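Segregation and condensation protein A (Thermococcus onnurineus, PDB 6IVH) is an archaeal kleisin whose N-terminal domain, the part crystallised here, probably joins it to the Smc subunit of a condensin that organises chromosomes. Local coordinates at residues 9-14 with 36-41; 16-21 with 32-37. All coordinates share one frame; numbering follows the deposited sequence.

Contact 1: residues 9-14 with 36-41; sequences ITPVDI and EKYIER
I14 meets Y38 and R41 through its short branch: CG2 lies 3.5 Å from Y38 CD2 and 3.7 Å from R41 CG. This methyl stands anti to the I14 backbone N (chi1 of the residue -60°), which sends it across to the second helix, while the longer branch runs on alongside the hydroxyl end of the ring and brings I14 CD1 to 3.9 Å from Y38 CZ. I14 CG2 approaches the tyrosine ring obliquely, and the two side chains run at about a right angle to one another. The Y38 ring reaches helix 11-20 because chi1 of -180° carries CG to the side opposite the backbone N; there the P11 carbonyl oxygen lies at the ring edge, near its plane, and Y38 OH comes within 3.9 Å of P11 CA. R41 gives only its aliphatic root: the chain bends at chi2, CB and CG rest on the I14 methyl, and the guanidinium turns off to a salt bridge with E44. At the start of helix 11-20, T10 and D13 form a capping box. D13 OD2 takes T10 N at 2.9 Å and T10 OG1 at 2.8 Å from one face of its carboxylate, the hydroxyl standing almost directly above the plane, and T10 OG1 weakly accepts D13 N. Y38 also packs on A59 and L63 of helix 54-72 and hydrogen-bonds through OH to A56 O, so its ring sits among three helices. A leucine in place of Y38 would probably open a gap beside I14 and P11 and leave the A56 carbonyl without the hydroxyl it now bonds. No hydrogen bond crosses between the two segments; the join rests on apolar fit, and the one polar atom of the buried ring is satisfied by a third helix.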
loop_
_atom_site.group_PDB
_atom_site.type_symbol
_atom_site.label_atom_id
_atom_site.label_comp_id
_atom_site.label_asym_id
_atom_site.label_seq_id
_atom_site.Cartn_x
_atom_site.Cartn_y
_atom_site.Cartn_z
ATOM N N ILE A 9 2.121 13.690 3.486
ATOM C CA ILE A 9 2.327 12.275 3.774
ATOM C C ILE A 9 2.347 11.512 2.456
ATOM O O ILE A 9 1.388 11.563 1.678
ATOM C CB ILE A 9 1.234 11.735 4.706
ATOM C CG1 ILE A 9 1.193 12.523 6.017
ATOM C CG2 ILE A 9 1.455 10.257 4.982
ATOM C CD1 ILE A 9 2.479 12.489 6.791
ATOM N N THR A 10 3.433 10.809 2.204
ATOM C CA THR A 10 3.616 10.063 0.973
ATOM C C THR A 10 3.262 8.598 1.179
ATOM O O THR A 10 3.186 8.122 2.316
ATOM C CB THR A 10 5.067 10.187 0.496
ATOM O OG1 THR A 10 5.939 9.605 1.470
ATOM C CG2 THR A 10 5.435 11.652 0.293
ATOM N N PRO A 11 3.019 7.851 0.097
ATOM C CA PRO A 11 2.754 6.410 0.255
ATOM C C PRO A 11 3.863 5.667 0.976
ATOM O O PRO A 11 3.584 4.712 1.711
ATOM C CB PRO A 11 2.606 5.918 -1.192
ATOM C CG PRO A 11 2.205 7.121 -1.967
ATOM C CD PRO A 11 2.857 8.295 -1.301
ATOM N N VAL A 12 5.119 6.078 0.787
ATOM C CA VAL A 12 6.228 5.398 1.446
ATOM C C VAL A 12 6.179 5.630 2.950
ATOM O O VAL A 12 6.469 4.723 3.741
ATOM C CB VAL A 12 7.565 5.860 0.840
ATOM C CG1 VAL A 12 8.728 5.115 1.480
ATOM C CG2 VAL A 12 7.556 5.662 -0.671
ATOM N N ASP A 13 5.804 6.845 3.367
ATOM C CA ASP A 13 5.698 7.160 4.790
ATOM C C ASP A 13 4.782 6.176 5.506
ATOM O O ASP A 13 5.120 5.662 6.579
ATOM C CB ASP A 13 5.189 8.590 4.974
ATOM C CG ASP A 13 6.188 9.632 4.518
ATOM O OD1 ASP A 13 7.404 9.401 4.677
ATOM O OD2 ASP A 13 5.755 10.684 4.003
ATOM N N ILE A 14 3.613 5.902 4.926
ATOM C CA ILE A 14 2.661 5.007 5.573
ATOM C C ILE A 14 3.190 3.578 5.585
ATOM O O ILE A 14 3.066 2.864 6.588
ATOM C CB ILE A 14 1.288 5.106 4.884
ATOM C CG1 ILE A 14 0.758 6.541 4.966
ATOM C CG2 ILE A 14 0.307 4.123 5.503
ATOM C CD1 ILE A 14 -0.551 6.762 4.237
ATOM N N GLU A 36 -5.840 -3.086 4.139
ATOM C CA GLU A 36 -6.655 -2.424 5.151
ATOM C C GLU A 36 -5.797 -1.777 6.233
ATOM O O GLU A 36 -6.196 -0.759 6.805
ATOM C CB GLU A 36 -7.653 -3.409 5.767
ATOM C CG GLU A 36 -8.741 -2.751 6.627
ATOM C CD GLU A 36 -9.612 -1.768 5.852
ATOM O OE1 GLU A 36 -9.684 -1.879 4.610
ATOM O OE2 GLU A 36 -10.230 -0.890 6.492
ATOM N N LYS A 37 -4.620 -2.342 6.523
ATOM C CA LYS A 37 -3.696 -1.677 7.438
ATOM C C LYS A 37 -3.254 -0.329 6.880
ATOM O O LYS A 37 -3.119 0.650 7.625
ATOM C CB LYS A 37 -2.482 -2.566 7.709
ATOM C CG LYS A 37 -2.802 -3.886 8.396
ATOM C CD LYS A 37 -1.525 -4.638 8.745
ATOM C CE LYS A 37 -1.825 -5.991 9.374
ATOM N NZ LYS A 37 -2.326 -6.969 8.371
ATOM N N TYR A 38 -3.028 -0.261 5.565
ATOM C CA TYR A 38 -2.719 1.013 4.926
ATOM C C TYR A 38 -3.887 1.983 5.046
ATOM O O TYR A 38 -3.695 3.169 5.341
ATOM C CB TYR A 38 -2.359 0.785 3.457
ATOM C CG TYR A 38 -2.014 2.043 2.690
ATOM C CD1 TYR A 38 -3.000 2.788 2.052
ATOM C CD2 TYR A 38 -0.700 2.477 2.591
ATOM C CE1 TYR A 38 -2.685 3.936 1.349
ATOM C CE2 TYR A 38 -0.376 3.621 1.892
ATOM C CZ TYR A 38 -1.370 4.347 1.272
ATOM O OH TYR A 38 -1.046 5.488 0.574
ATOM N N ILE A 39 -5.107 1.497 4.813
ATOM C CA ILE A 39 -6.281 2.359 4.901
ATOM C C ILE A 39 -6.528 2.781 6.345
ATOM O O ILE A 39 -6.916 3.926 6.612
ATOM C CB ILE A 39 -7.503 1.648 4.295
ATOM C CG1 ILE A 39 -7.310 1.469 2.785
ATOM C CG2 ILE A 39 -8.781 2.412 4.602
ATOM C CD1 ILE A 39 -8.462 0.768 2.096
ATOM N N GLU A 40 -6.309 1.867 7.295
ATOM C CA GLU A 40 -6.421 2.222 8.708
ATOM C C GLU A 40 -5.524 3.404 9.042
ATOM O O GLU A 40 -5.981 4.409 9.598
ATOM C CB GLU A 40 -6.070 1.022 9.591
ATOM C CG GLU A 40 -7.132 -0.069 9.647
ATOM C CD GLU A 40 -6.667 -1.297 10.413
ATOM O OE1 GLU A 40 -5.740 -1.169 11.243
ATOM O OE2 GLU A 40 -7.226 -2.392 10.184
ATOM N N ARG A 41 -4.239 3.305 8.692
ATOM C CA ARG A 41 -3.307 4.390 8.979
ATOM C C ARG A 41 -3.653 5.641 8.184
ATOM O O ARG A 41 -3.549 6.758 8.702
ATOM C CB ARG A 41 -1.874 3.945 8.684
ATOM C CG ARG A 41 -0.837 5.035 8.868
ATOM C CD ARG A 41 -0.664 5.383 10.340
ATOM N NE ARG A 41 0.521 6.205 10.562
ATOM C CZ ARG A 41 0.800 6.823 11.704
ATOM N NH1 ARG A 41 -0.023 6.718 12.739
ATOM N NH2 ARG A 41 1.903 7.551 11.808
#

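Contact 2: residues 16-21 with 32-37; sequences LQLVQM and VDLTEK
L18 and L34 are brought together by torsions of different kinds. In L18, CG sits beside the backbone N and anti to the carbonyl carbon (chi1 -69°), and chi2 of 175° then stretches CD1 straight out from the helix as the farthest point of the side chain. In L34, CG is anti to the backbone N (chi1 -176°); its first bond runs alongside helix 11-20, but the branch beyond swings closer and presents CD2. The two methyls, L18 CD1 and L34 CD2, touch at 3.7 Å, and the side chains meet at a slant. L18 also lies over the backbone of K37, with CD1 at 4.1 Å from K37 C and CD2 at 4.1 Å from K37 O, so one leucine touches two residues, L34 and K37, spaced about a turn apart. These are the first two helices of the kleisin's helical N-terminal domain, helix 11-20 and helix 31-47; the connection between them carries strand 29-30, which pairs antiparallel with 104-105. In kleisins this domain typically binds the coiled-coil neck of an SMC protein. K37 starts out toward helix 11-20, its CB 4.3 Å from L18 CD1. The chain then leads away, extended through CD and CE, and a final bend turns NZ back to D33 O, one helical turn earlier, in a weak hydrogen bond of 3.1 Å. The lysine thus meets L18 by its root, and its charged end lies off the leucines. L34 continues the apolar layer onto L63 of helix 54-72 and onto V24 in the connection, and L18 reaches K23 there. T35, facing away from helix 11-20, places OG1 within hydrogen-bonding reach of both I31 O and L63 O, which must share its one proton.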
loop_
_atom_site.group_PDB
_atom_site.type_symbol
_atom_site.label_atom_id
_atom_site.label_comp_id
_atom_site.label_asym_id
_atom_site.label_seq_id
_atom_site.Cartn_x
_atom_site.Cartn_y
_atom_site.Cartn_z
ATOM N N LEU A 16 6.383 2.523 5.449
ATOM C CA LEU A 16 7.536 2.380 6.339
ATOM C C LEU A 16 7.113 2.336 7.804
ATOM O O LEU A 16 7.676 1.570 8.598
ATOM C CB LEU A 16 8.537 3.517 6.114
ATOM C CG LEU A 16 9.363 3.505 4.832
ATOM C CD1 LEU A 16 10.244 4.737 4.736
ATOM C CD2 LEU A 16 10.205 2.256 4.800
ATOM N N GLN A 17 6.144 3.167 8.189
ATOM C CA GLN A 17 5.678 3.180 9.572
ATOM C C GLN A 17 4.961 1.882 9.930
ATOM O O GLN A 17 4.965 1.469 11.095
ATOM C CB GLN A 17 4.763 4.388 9.801
ATOM C CG GLN A 17 4.307 4.588 11.256
ATOM C CD GLN A 17 3.003 3.880 11.583
ATOM O OE1 GLN A 17 2.210 3.556 10.693
ATOM N NE2 GLN A 17 2.773 3.638 12.869
ATOM N N LEU A 18 4.329 1.239 8.947
ATOM C CA LEU A 18 3.765 -0.088 9.175
ATOM C C LEU A 18 4.868 -1.114 9.388
ATOM O O LEU A 18 4.753 -1.993 10.249
ATOM C CB LEU A 18 2.875 -0.497 7.999
ATOM C CG LEU A 18 1.557 0.257 7.801
ATOM C CD1 LEU A 18 0.864 -0.203 6.526
ATOM C CD2 LEU A 18 0.655 0.062 9.006
ATOM N N VAL A 19 5.948 -1.016 8.612
ATOM C CA VAL A 19 7.090 -1.901 8.810
ATOM C C VAL A 19 7.781 -1.587 10.131
ATOM O O VAL A 19 8.074 -2.486 10.928
ATOM C CB VAL A 19 8.065 -1.783 7.626
ATOM C CG1 VAL A 19 9.353 -2.531 7.926
ATOM C CG2 VAL A 19 7.421 -2.303 6.353
ATOM N N GLN A 20 8.040 -0.302 10.386
ATOM C CA GLN A 20 8.856 0.083 11.534
ATOM C C GLN A 20 8.149 -0.191 12.858
ATOM O O GLN A 20 8.815 -0.402 13.879
ATOM C CB GLN A 20 9.245 1.558 11.416
ATOM C CG GLN A 20 10.165 2.059 12.510
ATOM C CD GLN A 20 9.415 2.787 13.606
ATOM O OE1 GLN A 20 8.336 3.335 13.377
ATOM N NE2 GLN A 20 9.978 2.790 14.808
HETATM N N MSE A 21 6.819 -0.203 12.867
HETATM C CA MSE A 21 6.071 -0.497 14.086
HETATM C C MSE A 21 5.732 -1.981 14.186
HETATM O O MSE A 21 4.914 -2.385 15.011
HETATM C CB MSE A 21 4.798 0.351 14.154
HETATM C CG MSE A 21 5.068 1.840 14.288
HETATM SE SE MSE A 21 6.344 2.250 15.707
HETATM C CE MSE A 21 5.316 3.590 16.664
ATOM N N VAL A 32 -3.476 -8.641 0.877
ATOM C CA VAL A 32 -4.852 -8.514 1.343
ATOM C C VAL A 32 -4.880 -7.922 2.747
ATOM O O VAL A 32 -5.664 -7.012 3.042
ATOM C CB VAL A 32 -5.564 -9.878 1.288
ATOM C CG1 VAL A 32 -6.976 -9.768 1.844
ATOM C CG2 VAL A 32 -5.589 -10.406 -0.140
ATOM N N ASP A 33 -4.016 -8.422 3.630
ATOM C CA ASP A 33 -3.958 -7.889 4.986
ATOM C C ASP A 33 -3.286 -6.523 5.024
ATOM O O ASP A 33 -3.612 -5.698 5.885
ATOM C CB ASP A 33 -3.227 -8.870 5.902
ATOM C CG ASP A 33 -3.875 -10.242 5.922
ATOM O OD1 ASP A 33 -5.076 -10.339 5.587
ATOM O OD2 ASP A 33 -3.185 -11.222 6.276
ATOM N N LEU A 34 -2.356 -6.263 4.101
ATOM C CA LEU A 34 -1.660 -4.980 4.078
ATOM C C LEU A 34 -2.578 -3.848 3.639
ATOM O O LEU A 34 -2.407 -2.707 4.086
ATOM C CB LEU A 34 -0.440 -5.065 3.157
ATOM C CG LEU A 34 0.520 -3.874 3.020
ATOM C CD1 LEU A 34 0.059 -2.860 1.973
ATOM C CD2 LEU A 34 0.740 -3.200 4.364
ATOM N N THR A 35 -3.548 -4.137 2.769
ATOM C CA THR A 35 -4.366 -3.078 2.187
ATOM C C THR A 35 -5.171 -2.344 3.254
ATOM O O THR A 35 -5.187 -1.108 3.293
ATOM C CB THR A 35 -5.290 -3.659 1.116
ATOM O OG1 THR A 35 -4.496 -4.276 0.094
ATOM C CG2 THR A 35 -6.140 -2.559 0.495
ATOM N N GLU A 36 -5.840 -3.086 4.139
ATOM C CA GLU A 36 -6.655 -2.424 5.151
ATOM C C GLU A 36 -5.797 -1.777 6.233
ATOM O O GLU A 36 -6.196 -0.759 6.805
ATOM C CB GLU A 36 -7.653 -3.409 5.767
ATOM C CG GLU A 36 -8.741 -2.751 6.627
ATOM C CD GLU A 36 -9.612 -1.768 5.852
ATOM O OE1 GLU A 36 -9.684 -1.879 4.610
ATOM O OE2 GLU A 36 -10.230 -0.890 6.492
ATOM N N LYS A 37 -4.620 -2.342 6.523
ATOM C CA LYS A 37 -3.696 -1.677 7.438
ATOM C C LYS A 37 -3.254 -0.329 6.880
ATOM O O LYS A 37 -3.119 0.650 7.625
ATOM C CB LYS A 37 -2.482 -2.566 7.709
ATOM C CG LYS A 37 -2.802 -3.886 8.396
ATOM C CD LYS A 37 -1.525 -4.638 8.745
ATOM C CE LYS A 37 -1.825 -5.991 9.374
ATOM N NZ LYS A 37 -2.326 -6.969 8.371
#

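In the fold
From the N terminus, the chain passes I9, bonded to R51 and S53, and enters helix 11-20, which supplies first contact 1 and then contact 2. It leaves through the connection with strand 29-30 and returns as helix 31-47, where the order reverses: contact 2 comes first, contact 1 after it, sharing E36 and K37. Contact 2 thus closes the shorter loop, and contact 1 encloses it. Their centres lie about 7 Å apart along one interface, and they meet where L18 CD1 packs on Y38 N and the R41 side chain approaches Q17. Helix 54-72 packs against both through L63, while helix 107-120 touches another side of helix 11-20.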